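Local atomic coordinates of L-talarate/galactarate dehydratase (Salmonella typhimurium, PDB entry 2PP0), a protein that catalyses the magnesium-dependent dehydration of L-talarate and galactarate to 5-keto-4-deoxy-D-glucarate, and also epimerises L-talarate to galactarate. Residues D226-W231 against I251-D256; D296-D301 against H321-A326; T276-T281 against A302-G307. One frame throughout, in Å; residues are numbered along the deposited sequence.

Contact 1 of 3, residues D226-W231 against I251-D256; sequences DANQQW and IEEPLD
The carboxylates of Asp226 and Glu252 stack at the C-terminal ends of two parallel strands, their planes 11° apart. Asp226 OD2 and Glu252 OE2 are 3.6 Å apart, two acceptors that cannot satisfy each other; a salt bridge with Lys197 serves Asp226 OD2, while Glu252 OE1 is held by Lys195 and by the amide of Gln299. The other oxygen of Asp226 turns to its own backbone: OD1 accepts from Asn228 N at 2.9 Å, an Asx turn whose donor approaches from above the carboxylate plane. With CG anti to the backbone N (chi1 -179°) and beside the carbonyl carbon, OD1 comes near the N-H two residues on.

The backbone bonds continue past the strand ends. Ala227 N meets Glu252 O at 3.0 Å almost straight (169°), and Gln229 N meets Glu253 O at 2.7 Å; the bond from Trp231 N to Pro254 O is weak. The type I' turn from Ala227 to Gln230 presents the first two donors, and Trp231 follows it. Gln229 lies alongside Glu253, and Gln229 CA is 3.1 Å from Leu255 O in a CA-H...O contact. Its amide serves two ends: OE1 accepts a hydrogen bond from Ala257 N, and NE2 donates to a water that in turn donates to Asn228 OD1 and, at 2.6 Å, to Glu253 OE1. On the apolar side, the small methyl of Ala227 fits over a face of the Trp231 ring, whose CE3 rests on Pro254 CB at 3.9 Å.

Asp226 and Glu252 bind magnesium and Asn228 the substrate, as befits strand ends of an enolase-superfamily barrel. The stacked carboxylates would repel each other, and the lysines, and magnesium when it is bound, probably offset that cost.

Contact 2 of 3, residues D296-D301 against H321-A326; sequences DFVQPD and HGRKLA
The ring of Phe297 lies beside the side chain of Lys324, both pointing the same way from paired parallel strands. The CB of Lys324 stands over one ring face, 3.7 Å from the centroid, in a CH-pi contact displaced toward the rim. Phe297 CG is anti to its carbonyl carbon (chi1 -79°), which sets a face of the ring against Lys324 CB; its CD2 atom also approaches the methyl of Ala326. A lysine suits this margin because its methylene base packs on the ring while the bent chain carries the amine away.

Val298 and Leu325 occupy the other face of the sheet. There the Val298 side chain crosses that of Arg323 at about a right angle, CG2 lying 3.9 Å from Arg323 CB, and Leu325 CD1 meets Pro300 CD at 3.5 Å, likewise crosswise. At the outer end the Asp296 carboxylate and the Arg323 guanidinium are turned 78° apart. They are too distant for a salt bridge; a water links OD1 to NH1, and Asp296 OD2 accepts from Ile274 N. Beyond the strands, Gln299 lays its CB and CG against Ala326 O, the latter at 3.0 Å.

Three backbone bonds set the register: Lys324 N to Asp296 O, Val298 N to Lys324 O at 2.9 Å, and Ala326 N to Val298 O. These are adjacent strands of the TIM barrel, joined by helix 308-320 in a beta-alpha-beta crossover. That helix packs on Val298, Pro300 and Leu325, while helix 283-291 reaches Val298 and Pro300; Phe297 leans instead on strand 274-276 and Trp250.

Contact 3 of 3, residues T276-T281 against A302-G307; sequences TGEMLT and APRVGG
Arg304 reaches from the short helix 302-305 across to the loop that carries Glu278. Its CB starts 3.8 Å from Leu280 O. The chain then runs extended to NE, with CG beside the backbone N and anti to the carbonyl carbon (chi1 -78°), to span the gap between the two backbones. CD passes 3.2 Å from Glu278 O, and NE lies a little farther from the same oxygen. At the tip NH1 is gripped twice: by the carboxylate OE2 of Glu278 at 2.8 Å, a salt bridge, and by the carbonyl O of that same residue at 3.0 Å. OE2 lies in the guanidinium plane and offers its anti lone pair, whereas the carbonyl is approached from well above its own plane, 65° out of it. NH2 and Glu278 OE2 both approach one water, at distances too short to trust, and that link is doubtful. Met279 runs alongside the arginine, its SD 3.7 Å from NH1 and its CE over one face of the guanidinium, a pliant apolar cover for a flat cation.

Glu278 can turn OE2 as well as its backbone O to one nitrogen because its CG sits between backbone N and carbonyl carbon (chi1 86°) and its chain bends at chi2. Behind the side chain, Arg304 O lies 3.2 Å from Thr281 CA in a CA-H...O contact and accepts from Gln130 NE2, while Arg304 N is capped by OD1 of Asp301, the N-cap residue. The Schellman turn at Gly306, whose positive phi suits a glycine, ends this helix.

Glu278 binds magnesium and lies beside the active-site His328. An arginine held by both its carboxylate and its backbone would restrict the rotation of this carboxylate and probably neutralises part of its charge.

Overall arrangement
Along the chain from the N terminus, contact 1 comes first and is complete in itself: it closes the loop that includes helix 233-243, joining strands 223-226 and 251-252. Contact 3 opens next, at 276-281, and contact 2 opens at 296-301 before contact 3 closes at 302-307; contact 2 closes last, at 321-326, so the two cross. Gln299 N to Thr276 O, at 2.9 Å, probably joins the end of strand 274-276 to the residue just after strand 297-298. Contacts 1 and 2 belong to one parallel barrel sheet, and contact 3 ties the loop after strand 274-276 to the helix following strand 297-298. Contacts 1 and 3 meet where Met279 packs against Gln229 and Glu253.

Contact 1 of 3, residues D226-W231 against I251-D256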
loop_
_atom_site.group_PDB
_atom_site.type_symbol
_atom_site.label_atom_id
_atom_site.label_comp_id
_atom_site.label_asym_id
_atom_site.label_seq_id
_atom_site.Cartn_x
_atom_site.Cartn_y
_atom_site.Cartn_z
ATOM N N ASP B 226 28.004 -1.962 -12.961
ATOM C CA ASP B 226 27.687 -0.807 -12.126
ATOM C C ASP B 226 28.839 0.211 -12.171
ATOM O O ASP B 226 29.958 -0.099 -11.763
ATOM C CB ASP B 226 27.465 -1.300 -10.690
ATOM C CG ASP B 226 27.094 -0.193 -9.731
ATOM O OD1 ASP B 226 26.992 0.974 -10.162
ATOM O OD2 ASP B 226 26.903 -0.498 -8.535
ATOM N N ALA B 227 28.564 1.420 -12.664
ATOM C CA ALA B 227 29.594 2.461 -12.763
ATOM C C ALA B 227 29.634 3.390 -11.559
ATOM O O ALA B 227 30.525 4.234 -11.449
ATOM C CB ALA B 227 29.388 3.280 -14.027
ATOM N N ASN B 228 28.663 3.246 -10.662
ATOM C CA ASN B 228 28.604 4.082 -9.470
ATOM C C ASN B 228 28.764 5.583 -9.755
ATOM O O ASN B 228 29.531 6.277 -9.078
ATOM C CB ASN B 228 29.657 3.620 -8.452
ATOM C CG ASN B 228 29.204 2.395 -7.656
ATOM O OD1 ASN B 228 28.382 2.502 -6.744
ATOM N ND2 ASN B 228 29.728 1.233 -8.011
ATOM N N GLN B 229 28.032 6.064 -10.760
ATOM C CA GLN B 229 28.011 7.479 -11.153
ATOM C C GLN B 229 29.300 8.064 -11.722
ATOM O O GLN B 229 29.377 9.278 -11.925
ATOM C CB GLN B 229 27.626 8.357 -9.957
ATOM C CG GLN B 229 26.506 7.840 -9.063
ATOM C CD GLN B 229 26.291 8.747 -7.868
ATOM O OE1 GLN B 229 25.916 9.909 -8.021
ATOM N NE2 GLN B 229 26.536 8.226 -6.671
ATOM N N GLN B 230 30.293 7.233 -12.014
ATOM C CA GLN B 230 31.571 7.772 -12.471
ATOM C C GLN B 230 31.819 8.135 -13.936
ATOM O O GLN B 230 32.932 8.527 -14.282
ATOM C CB GLN B 230 32.708 6.877 -11.966
ATOM C CG GLN B 230 32.769 6.780 -10.439
ATOM C CD GLN B 230 32.594 8.125 -9.742
ATOM O OE1 GLN B 230 31.595 8.357 -9.056
ATOM N NE2 GLN B 230 33.565 9.017 -9.915
ATOM N N TRP B 231 30.819 8.015 -14.802
ATOM C CA TRP B 231 31.026 8.413 -16.194
ATOM C C TRP B 231 30.296 9.720 -16.441
ATOM O O TRP B 231 29.342 10.048 -15.732
ATOM C CB TRP B 231 30.460 7.394 -17.185
ATOM C CG TRP B 231 31.160 6.086 -17.237
ATOM C CD1 TRP B 231 32.504 5.864 -17.143
ATOM C CD2 TRP B 231 30.556 4.812 -17.472
ATOM N NE1 TRP B 231 32.775 4.527 -17.307
ATOM C CE2 TRP B 231 31.596 3.857 -17.511
ATOM C CE3 TRP B 231 29.232 4.385 -17.656
ATOM C CZ2 TRP B 231 31.356 2.494 -17.730
ATOM C CZ3 TRP B 231 28.992 3.028 -17.873
ATOM C CH2 TRP B 231 30.051 2.101 -17.908
ATOM N N ILE B 251 22.751 -1.756 -16.915
ATOM C CA ILE B 251 23.926 -0.906 -16.696
ATOM C C ILE B 251 23.461 -0.003 -15.561
ATOM O O ILE B 251 22.552 0.805 -15.731
ATOM C CB ILE B 251 24.268 -0.046 -17.932
ATOM C CG1 ILE B 251 24.704 -0.951 -19.089
ATOM C CG2 ILE B 251 25.390 0.935 -17.591
ATOM C CD1 ILE B 251 24.833 -0.230 -20.420
ATOM N N GLU B 252 24.078 -0.153 -14.400
ATOM C CA GLU B 252 23.680 0.601 -13.223
ATOM C C GLU B 252 24.471 1.878 -12.987
ATOM O O GLU B 252 25.671 1.937 -13.241
ATOM C CB GLU B 252 23.787 -0.310 -12.000
ATOM C CG GLU B 252 23.337 0.305 -10.687
ATOM C CD GLU B 252 23.397 -0.702 -9.553
ATOM O OE1 GLU B 252 23.494 -1.914 -9.852
ATOM O OE2 GLU B 252 23.333 -0.292 -8.374
ATOM N N GLU B 253 23.778 2.898 -12.497
ATOM C CA GLU B 253 24.394 4.181 -12.190
ATOM C C GLU B 253 25.489 4.635 -13.152
ATOM O O GLU B 253 26.640 4.830 -12.750
ATOM C CB GLU B 253 24.955 4.155 -10.769
ATOM C CG GLU B 253 23.889 4.142 -9.696
ATOM C CD GLU B 253 24.366 4.758 -8.398
ATOM O OE1 GLU B 253 25.281 4.187 -7.767
ATOM O OE2 GLU B 253 23.826 5.819 -8.010
ATOM N N PRO B 254 25.148 4.814 -14.436
ATOM C CA PRO B 254 26.181 5.254 -15.373
ATOM C C PRO B 254 26.568 6.713 -15.139
ATOM O O PRO B 254 27.680 7.124 -15.463
ATOM C CB PRO B 254 25.531 5.024 -16.737
ATOM C CG PRO B 254 24.067 5.235 -16.453
ATOM C CD PRO B 254 23.892 4.500 -15.140
ATOM N N LEU B 255 25.653 7.482 -14.553
ATOM C CA LEU B 255 25.883 8.906 -14.295
ATOM C C LEU B 255 25.549 9.313 -12.861
ATOM O O LEU B 255 25.165 8.483 -12.032
ATOM C CB LEU B 255 25.019 9.739 -15.244
ATOM C CG LEU B 255 25.085 9.396 -16.734
ATOM C CD1 LEU B 255 23.860 9.964 -17.433
ATOM C CD2 LEU B 255 26.360 9.944 -17.338
ATOM N N ASP B 256 25.699 10.605 -12.577
ATOM C CA ASP B 256 25.382 11.148 -11.261
ATOM C C ASP B 256 23.949 10.744 -10.927
ATOM O O ASP B 256 23.062 10.834 -11.775
ATOM C CB ASP B 256 25.478 12.676 -11.276
ATOM C CG ASP B 256 25.129 13.291 -9.934
ATOM O OD1 ASP B 256 25.994 13.301 -9.037
ATOM O OD2 ASP B 256 23.981 13.752 -9.767
HETATM O O HOH W 1 27.055 5.302 -6.182
HETATM O O HOH W 2 27.732 11.766 -14.487
#

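Contact 2 of 3, residues D296-D301 against H321-A326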
loop_
_atom_site.group_PDB
_atom_site.type_symbol
_atom_site.label_atom_id
_atom_site.label_comp_id
_atom_site.label_asym_id
_atom_site.label_seq_id
_atom_site.Cartn_x
_atom_site.Cartn_y
_atom_site.Cartn_z
ATOM N N ASP B 296 15.080 1.865 -16.430
ATOM C CA ASP B 296 14.277 0.676 -16.700
ATOM C C ASP B 296 14.116 -0.132 -15.411
ATOM O O ASP B 296 13.098 -0.801 -15.201
ATOM C CB ASP B 296 14.972 -0.158 -17.781
ATOM C CG ASP B 296 15.194 0.634 -19.059
ATOM O OD1 ASP B 296 14.196 0.943 -19.740
ATOM O OD2 ASP B 296 16.359 0.961 -19.374
ATOM N N PHE B 297 15.137 -0.072 -14.560
ATOM C CA PHE B 297 15.123 -0.744 -13.259
ATOM C C PHE B 297 15.222 0.337 -12.188
ATOM O O PHE B 297 16.075 1.227 -12.275
ATOM C CB PHE B 297 16.327 -1.684 -13.080
ATOM C CG PHE B 297 16.187 -3.015 -13.766
ATOM C CD1 PHE B 297 16.440 -3.148 -15.128
ATOM C CD2 PHE B 297 15.817 -4.146 -13.038
ATOM C CE1 PHE B 297 16.329 -4.387 -15.756
ATOM C CE2 PHE B 297 15.702 -5.390 -13.655
ATOM C CZ PHE B 297 15.959 -5.511 -15.018
ATOM N N VAL B 298 14.350 0.270 -11.190
ATOM C CA VAL B 298 14.367 1.229 -10.093
ATOM C C VAL B 298 15.031 0.520 -8.917
ATOM O O VAL B 298 14.607 -0.573 -8.522
ATOM C CB VAL B 298 12.937 1.670 -9.717
ATOM C CG1 VAL B 298 12.968 2.605 -8.520
ATOM C CG2 VAL B 298 12.286 2.364 -10.912
ATOM N N GLN B 299 16.069 1.138 -8.358
ATOM C CA GLN B 299 16.808 0.530 -7.260
ATOM C C GLN B 299 16.750 1.278 -5.935
ATOM O O GLN B 299 17.714 1.943 -5.534
ATOM C CB GLN B 299 18.260 0.342 -7.683
ATOM C CG GLN B 299 18.384 -0.475 -8.953
ATOM C CD GLN B 299 19.805 -0.579 -9.440
ATOM O OE1 GLN B 299 20.413 0.421 -9.835
ATOM N NE2 GLN B 299 20.353 -1.790 -9.412
ATOM N N PRO B 300 15.617 1.172 -5.229
ATOM C CA PRO B 300 15.506 1.864 -3.951
ATOM C C PRO B 300 16.195 1.069 -2.842
ATOM O O PRO B 300 16.497 -0.117 -2.998
ATOM C CB PRO B 300 14.000 2.001 -3.766
ATOM C CG PRO B 300 13.475 0.736 -4.392
ATOM C CD PRO B 300 14.348 0.514 -5.604
ATOM N N ASP B 301 16.454 1.750 -1.732
ATOM C CA ASP B 301 17.133 1.176 -0.578
ATOM C C ASP B 301 16.241 1.551 0.603
ATOM O O ASP B 301 16.152 2.721 0.958
ATOM C CB ASP B 301 18.516 1.835 -0.468
ATOM C CG ASP B 301 19.342 1.310 0.687
ATOM O OD1 ASP B 301 18.848 1.326 1.829
ATOM O OD2 ASP B 301 20.500 0.898 0.447
ATOM N N HIS B 321 4.586 2.621 -13.501
ATOM C CA HIS B 321 5.320 3.065 -14.679
ATOM C C HIS B 321 5.949 1.915 -15.458
ATOM O O HIS B 321 6.779 2.135 -16.339
ATOM C CB HIS B 321 6.399 4.083 -14.289
ATOM C CG HIS B 321 5.870 5.468 -14.081
ATOM N ND1 HIS B 321 5.078 5.810 -13.006
ATOM C CD2 HIS B 321 5.974 6.584 -14.842
ATOM C CE1 HIS B 321 4.717 7.077 -13.113
ATOM N NE2 HIS B 321 5.248 7.569 -14.218
ATOM N N GLY B 322 5.558 0.688 -15.119
ATOM C CA GLY B 322 6.063 -0.482 -15.820
ATOM C C GLY B 322 7.539 -0.798 -15.689
ATOM O O GLY B 322 8.099 -1.492 -16.541
ATOM N N ARG B 323 8.171 -0.318 -14.621
ATOM C CA ARG B 323 9.594 -0.559 -14.404
ATOM C C ARG B 323 9.845 -1.806 -13.556
ATOM O O ARG B 323 8.976 -2.238 -12.799
ATOM C CB ARG B 323 10.225 0.643 -13.690
ATOM C CG ARG B 323 9.889 1.988 -14.295
ATOM C CD ARG B 323 10.290 2.064 -15.762
ATOM N NE ARG B 323 10.122 3.420 -16.291
ATOM C CZ ARG B 323 10.378 3.767 -17.547
ATOM N NH1 ARG B 323 10.812 2.858 -18.412
ATOM N NH2 ARG B 323 10.214 5.025 -17.935
ATOM N N LYS B 324 11.040 -2.373 -13.681
ATOM C CA LYS B 324 11.423 -3.544 -12.896
ATOM C C LYS B 324 12.028 -3.035 -11.592
ATOM O O LYS B 324 12.411 -1.863 -11.488
ATOM C CB LYS B 324 12.473 -4.377 -13.637
ATOM C CG LYS B 324 12.004 -5.020 -14.940
ATOM C CD LYS B 324 10.988 -6.126 -14.692
ATOM C CE LYS B 324 10.720 -6.924 -15.968
ATOM N NZ LYS B 324 11.971 -7.529 -16.526
ATOM N N LEU B 325 12.128 -3.919 -10.604
ATOM C CA LEU B 325 12.687 -3.557 -9.313
ATOM C C LEU B 325 13.938 -4.366 -8.983
ATOM O O LEU B 325 13.992 -5.573 -9.206
ATOM C CB LEU B 325 11.649 -3.771 -8.204
ATOM C CG LEU B 325 12.053 -3.275 -6.812
ATOM C CD1 LEU B 325 11.939 -1.754 -6.781
ATOM C CD2 LEU B 325 11.154 -3.888 -5.746
ATOM N N ALA B 326 14.950 -3.687 -8.458
ATOM C CA ALA B 326 16.193 -4.333 -8.053
ATOM C C ALA B 326 16.738 -3.528 -6.877
ATOM O O ALA B 326 17.614 -2.666 -7.047
ATOM C CB ALA B 326 17.194 -4.351 -9.202
HETATM O O HOH W 3 11.231 0.073 -18.654
HETATM O O HOH W 4 20.486 -3.956 -7.298
#

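Contact 3 of 3, residues T276-T281 against A302-G307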
loop_
_atom_site.group_PDB
_atom_site.type_symbol
_atom_site.label_atom_id
_atom_site.label_comp_id
_atom_site.label_asym_id
_atom_site.label_seq_id
_atom_site.Cartn_x
_atom_site.Cartn_y
_atom_site.Cartn_z
ATOM N N THR B 276 19.220 2.518 -11.709
ATOM C CA THR B 276 19.728 3.540 -10.801
ATOM C C THR B 276 18.791 3.771 -9.623
ATOM O O THR B 276 17.649 3.285 -9.609
ATOM C CB THR B 276 19.945 4.888 -11.527
ATOM O OG1 THR B 276 20.660 5.783 -10.662
ATOM C CG2 THR B 276 18.604 5.517 -11.900
ATOM N N GLY B 277 19.290 4.501 -8.623
ATOM C CA GLY B 277 18.476 4.821 -7.461
ATOM C C GLY B 277 19.010 4.518 -6.069
ATOM O O GLY B 277 18.476 5.038 -5.090
ATOM N N GLU B 278 20.057 3.708 -5.959
ATOM C CA GLU B 278 20.583 3.347 -4.645
ATOM C C GLU B 278 20.934 4.520 -3.722
ATOM O O GLU B 278 20.763 4.426 -2.500
ATOM C CB GLU B 278 21.815 2.433 -4.785
ATOM C CG GLU B 278 23.137 3.170 -4.951
ATOM C CD GLU B 278 24.303 2.412 -4.340
ATOM O OE1 GLU B 278 25.069 1.777 -5.089
ATOM O OE2 GLU B 278 24.446 2.445 -3.098
ATOM N N MET B 279 21.410 5.621 -4.300
ATOM C CA MET B 279 21.814 6.780 -3.505
ATOM C C MET B 279 20.680 7.721 -3.076
ATOM O O MET B 279 20.870 8.564 -2.199
ATOM C CB MET B 279 22.885 7.579 -4.266
ATOM C CG MET B 279 24.116 6.763 -4.696
ATOM S SD MET B 279 24.968 5.835 -3.378
ATOM C CE MET B 279 25.734 7.172 -2.473
ATOM N N LEU B 280 19.501 7.577 -3.676
ATOM C CA LEU B 280 18.376 8.445 -3.328
ATOM C C LEU B 280 17.924 8.195 -1.897
ATOM O O LEU B 280 17.991 7.068 -1.408
ATOM C CB LEU B 280 17.222 8.234 -4.308
ATOM C CG LEU B 280 17.653 8.427 -5.765
ATOM C CD1 LEU B 280 16.443 8.288 -6.667
ATOM C CD2 LEU B 280 18.312 9.799 -5.943
ATOM N N THR B 281 17.448 9.247 -1.237
ATOM C CA THR B 281 17.052 9.151 0.162
ATOM C C THR B 281 15.641 9.589 0.515
ATOM O O THR B 281 15.422 10.189 1.569
ATOM C CB THR B 281 18.036 9.947 1.053
ATOM O OG1 THR B 281 17.921 11.349 0.768
ATOM C CG2 THR B 281 19.459 9.511 0.777
ATOM N N ALA B 302 15.564 0.573 1.200
ATOM C CA ALA B 302 14.662 0.873 2.309
ATOM C C ALA B 302 15.342 1.659 3.426
ATOM O O ALA B 302 14.804 2.656 3.903
ATOM C CB ALA B 302 14.038 -0.421 2.862
ATOM N N PRO B 303 16.518 1.206 3.885
ATOM C CA PRO B 303 17.169 1.972 4.954
ATOM C C PRO B 303 17.375 3.441 4.546
ATOM O O PRO B 303 17.057 4.355 5.300
ATOM C CB PRO B 303 18.491 1.229 5.149
ATOM C CG PRO B 303 18.089 -0.212 4.884
ATOM C CD PRO B 303 17.222 -0.068 3.639
ATOM N N ARG B 304 17.861 3.651 3.326
ATOM C CA ARG B 304 18.129 4.995 2.822
ATOM C C ARG B 304 16.947 5.904 2.526
ATOM O O ARG B 304 17.071 7.122 2.652
ATOM C CB ARG B 304 18.991 4.915 1.571
ATOM C CG ARG B 304 20.440 4.659 1.870
ATOM C CD ARG B 304 21.291 4.900 0.652
ATOM N NE ARG B 304 22.702 4.780 0.987
ATOM C CZ ARG B 304 23.601 4.206 0.198
ATOM N NH1 ARG B 304 23.224 3.702 -0.970
ATOM N NH2 ARG B 304 24.871 4.128 0.582
ATOM N N VAL B 305 15.810 5.337 2.127
ATOM C CA VAL B 305 14.653 6.164 1.802
ATOM C C VAL B 305 13.727 6.435 2.977
ATOM O O VAL B 305 12.721 7.122 2.828
ATOM C CB VAL B 305 13.811 5.550 0.652
ATOM C CG1 VAL B 305 14.697 5.295 -0.556
ATOM C CG2 VAL B 305 13.138 4.262 1.115
ATOM N N GLY B 306 14.050 5.893 4.146
ATOM C CA GLY B 306 13.200 6.137 5.293
ATOM C C GLY B 306 12.460 4.922 5.837
ATOM O O GLY B 306 11.638 5.072 6.736
ATOM N N GLY B 307 12.733 3.735 5.294
ATOM C CA GLY B 307 12.093 2.522 5.788
ATOM C C GLY B 307 11.216 1.768 4.799
ATOM O O GLY B 307 11.196 2.058 3.604
HETATM O O HOH W 5 25.928 2.741 -1.101
#